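Side-chain contact in uncharacterized protein (Legionella pneumophila subsp. pneumophila, PDB 5L0L), which is of unknown function but contains a HIT-related domain, crystallised here as a dimer of a fragment from a longer, probably membrane-anchored protein: residues 85-90 with 97-102. Sequence-based numbering, arbitrary orientation.
Sequences LMTQVY and VQFSQL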
loop_
_atom_site.group_PDB
_atom_site.type_symbol
_atom_site.label_atom_id
_atom_site.label_comp_id
_atom_site.label_asym_id
_atom_site.label_seq_id
_atom_site.Cartn_x
_atom_site.Cartn_y
_atom_site.Cartn_z
ATOM N N LEU A 85 -6.463 4.127 9.320
ATOM C CA LEU A 85 -6.436 4.320 10.788
ATOM C C LEU A 85 -5.000 4.168 11.328
ATOM O O LEU A 85 -4.487 5.042 12.012
ATOM C CB LEU A 85 -7.361 3.306 11.481
ATOM C CG LEU A 85 -7.247 3.191 13.007
ATOM C CD1 LEU A 85 -7.516 4.523 13.644
ATOM C CD2 LEU A 85 -8.193 2.124 13.564
HETATM N N MSE A 86 -4.355 3.052 10.985
HETATM C CA MSE A 86 -3.025 2.774 11.525
HETATM C C MSE A 86 -1.982 3.762 11.089
HETATM O O MSE A 86 -1.014 3.972 11.819
HETATM C CB MSE A 86 -2.545 1.346 11.260
HETATM C CG MSE A 86 -3.401 0.273 11.903
HETATM SE SE MSE A 86 -3.612 0.501 13.851
HETATM C CE MSE A 86 -1.729 0.543 14.335
ATOM N N THR A 87 -2.125 4.384 9.906
ATOM C CA THR A 87 -1.169 5.430 9.532
ATOM C C THR A 87 -1.018 6.543 10.598
ATOM O O THR A 87 0.072 7.103 10.761
ATOM C CB THR A 87 -1.482 6.131 8.197
ATOM O OG1 THR A 87 -2.712 6.867 8.306
ATOM C CG2 THR A 87 -1.533 5.119 7.020
ATOM N N GLN A 88 -2.100 6.818 11.335
ATOM C CA GLN A 88 -2.076 7.872 12.341
ATOM C C GLN A 88 -1.228 7.525 13.561
ATOM O O GLN A 88 -0.691 8.433 14.206
ATOM C CB GLN A 88 -3.501 8.287 12.720
ATOM C CG GLN A 88 -4.315 8.755 11.490
ATOM C CD GLN A 88 -3.620 9.842 10.699
ATOM O OE1 GLN A 88 -3.482 10.983 11.174
ATOM N NE2 GLN A 88 -3.123 9.497 9.505
ATOM N N VAL A 89 -1.077 6.237 13.863
ATOM C CA VAL A 89 -0.182 5.827 14.931
ATOM C C VAL A 89 1.280 6.142 14.545
ATOM O O VAL A 89 2.021 6.709 15.339
ATOM C CB VAL A 89 -0.363 4.354 15.293
ATOM C CG1 VAL A 89 0.710 3.923 16.256
ATOM C CG2 VAL A 89 -1.757 4.126 15.854
ATOM N N TYR A 90 1.688 5.809 13.307
ATOM C CA TYR A 90 3.027 6.150 12.847
ATOM C C TYR A 90 3.256 7.667 12.865
ATOM O O TYR A 90 4.306 8.153 13.308
ATOM C CB TYR A 90 3.301 5.555 11.451
ATOM C CG TYR A 90 3.471 4.072 11.519
ATOM C CD1 TYR A 90 4.719 3.512 11.803
ATOM C CD2 TYR A 90 2.383 3.233 11.399
ATOM C CE1 TYR A 90 4.884 2.151 11.889
ATOM C CE2 TYR A 90 2.520 1.872 11.513
ATOM C CZ TYR A 90 3.764 1.324 11.753
ATOM O OH TYR A 90 3.892 -0.040 11.861
ATOM N N VAL A 97 5.126 7.395 7.132
ATOM C CA VAL A 97 4.478 6.084 7.020
ATOM C C VAL A 97 4.666 5.553 5.606
ATOM O O VAL A 97 4.596 6.318 4.634
ATOM C CB VAL A 97 2.989 6.117 7.421
ATOM C CG1 VAL A 97 2.156 6.765 6.380
ATOM C CG2 VAL A 97 2.477 4.708 7.678
ATOM N N GLN A 98 4.935 4.262 5.502
ATOM C CA GLN A 98 4.945 3.535 4.232
ATOM C C GLN A 98 4.152 2.253 4.404
ATOM O O GLN A 98 4.048 1.697 5.520
ATOM C CB GLN A 98 6.373 3.218 3.773
ATOM C CG GLN A 98 7.171 4.491 3.503
ATOM C CD GLN A 98 8.540 4.241 2.894
ATOM O OE1 GLN A 98 9.171 3.196 3.109
ATOM N NE2 GLN A 98 9.007 5.214 2.129
ATOM N N PHE A 99 3.554 1.767 3.321
ATOM C CA PHE A 99 2.865 0.489 3.364
ATOM C C PHE A 99 2.827 -0.197 2.003
ATOM O O PHE A 99 2.919 0.484 0.958
ATOM C CB PHE A 99 1.425 0.596 3.978
ATOM C CG PHE A 99 0.497 1.567 3.296
ATOM C CD1 PHE A 99 -0.261 1.182 2.192
ATOM C CD2 PHE A 99 0.344 2.854 3.778
ATOM C CE1 PHE A 99 -1.115 2.068 1.578
ATOM C CE2 PHE A 99 -0.519 3.752 3.168
ATOM C CZ PHE A 99 -1.237 3.356 2.064
ATOM N N SER A 100 2.692 -1.525 2.025
ATOM C CA SER A 100 2.629 -2.321 0.792
ATOM C C SER A 100 1.706 -3.516 0.975
ATOM O O SER A 100 1.805 -4.235 1.991
ATOM C CB SER A 100 4.002 -2.870 0.384
ATOM O OG SER A 100 4.982 -1.893 0.067
ATOM N N GLN A 101 0.829 -3.742 -0.009
ATOM C CA GLN A 101 0.122 -5.018 -0.168
ATOM C C GLN A 101 0.810 -5.798 -1.284
ATOM O O GLN A 101 0.876 -5.345 -2.452
ATOM C CB GLN A 101 -1.337 -4.789 -0.521
ATOM C CG GLN A 101 -2.101 -6.099 -0.804
ATOM C CD GLN A 101 -3.589 -5.897 -0.937
ATOM O OE1 GLN A 101 -4.188 -6.283 -1.980
ATOM N NE2 GLN A 101 -4.159 -5.210 -0.035
ATOM N N LEU A 102 1.396 -6.933 -0.922
ATOM C CA LEU A 102 2.242 -7.688 -1.842
ATOM C C LEU A 102 1.712 -9.102 -1.972
ATOM O O LEU A 102 1.010 -9.405 -2.933
ATOM C CB LEU A 102 3.717 -7.629 -1.420
ATOM C CG LEU A 102 4.362 -6.258 -1.322
ATOM C CD1 LEU A 102 5.859 -6.382 -0.986
ATOM C CD2 LEU A 102 4.217 -5.398 -2.564
#
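V97 sets its two methyl groups against T87 and Y90, one turn apart on the helix. CG2 of V97 makes the more numerous close approaches: it lies 4.0 Å from Y90 CB and equally close to CG and CD2 of the ring, which it meets obliquely, the two side chains crossing at about a right angle. T87 CG2 lies against both V97 methyls, 4.1 Å from V97 CG1 and V97 CG2 alike, whereas of the two only CG2 also reaches Y90. With chi1 at 66°, T87 holds OG1 between its backbone N and carbonyl carbon and CG2 anti to that carbon; OG1 bonds to the S84 carbonyl, while the methyl meets V97. T87 OG1 also accepts from Q88 NE2 (2.9 Å, 156°), close to the plane of the Q88 amide. M131 of strand 128-134 touches T87, Y90 and V97 and completes this apolar cluster.

In the HIT-related domain, helix 73-92 is followed after a short connection by strand 96-101, an outermost strand of the chain's six-stranded antiparallel sheet. The segments run roughly antiparallel, 142° between their N-to-C directions, and their axes approach to 8.7 Å; the nearest CA atoms are those of Y90 and V97 (6.0 Å), near the connection.

V97 itself is partly exposed, and beyond it the contact thins. F99 contributes one oblique approach, CE2 to T87 CG2 at 4.2 Å, and far less of F99 than of V97 is buried against the helix. From F99 onward the strand also pairs, through F99, S100 and Q101, with an antiparallel strand of the second subunit, continuing the sheet across the dimer interface.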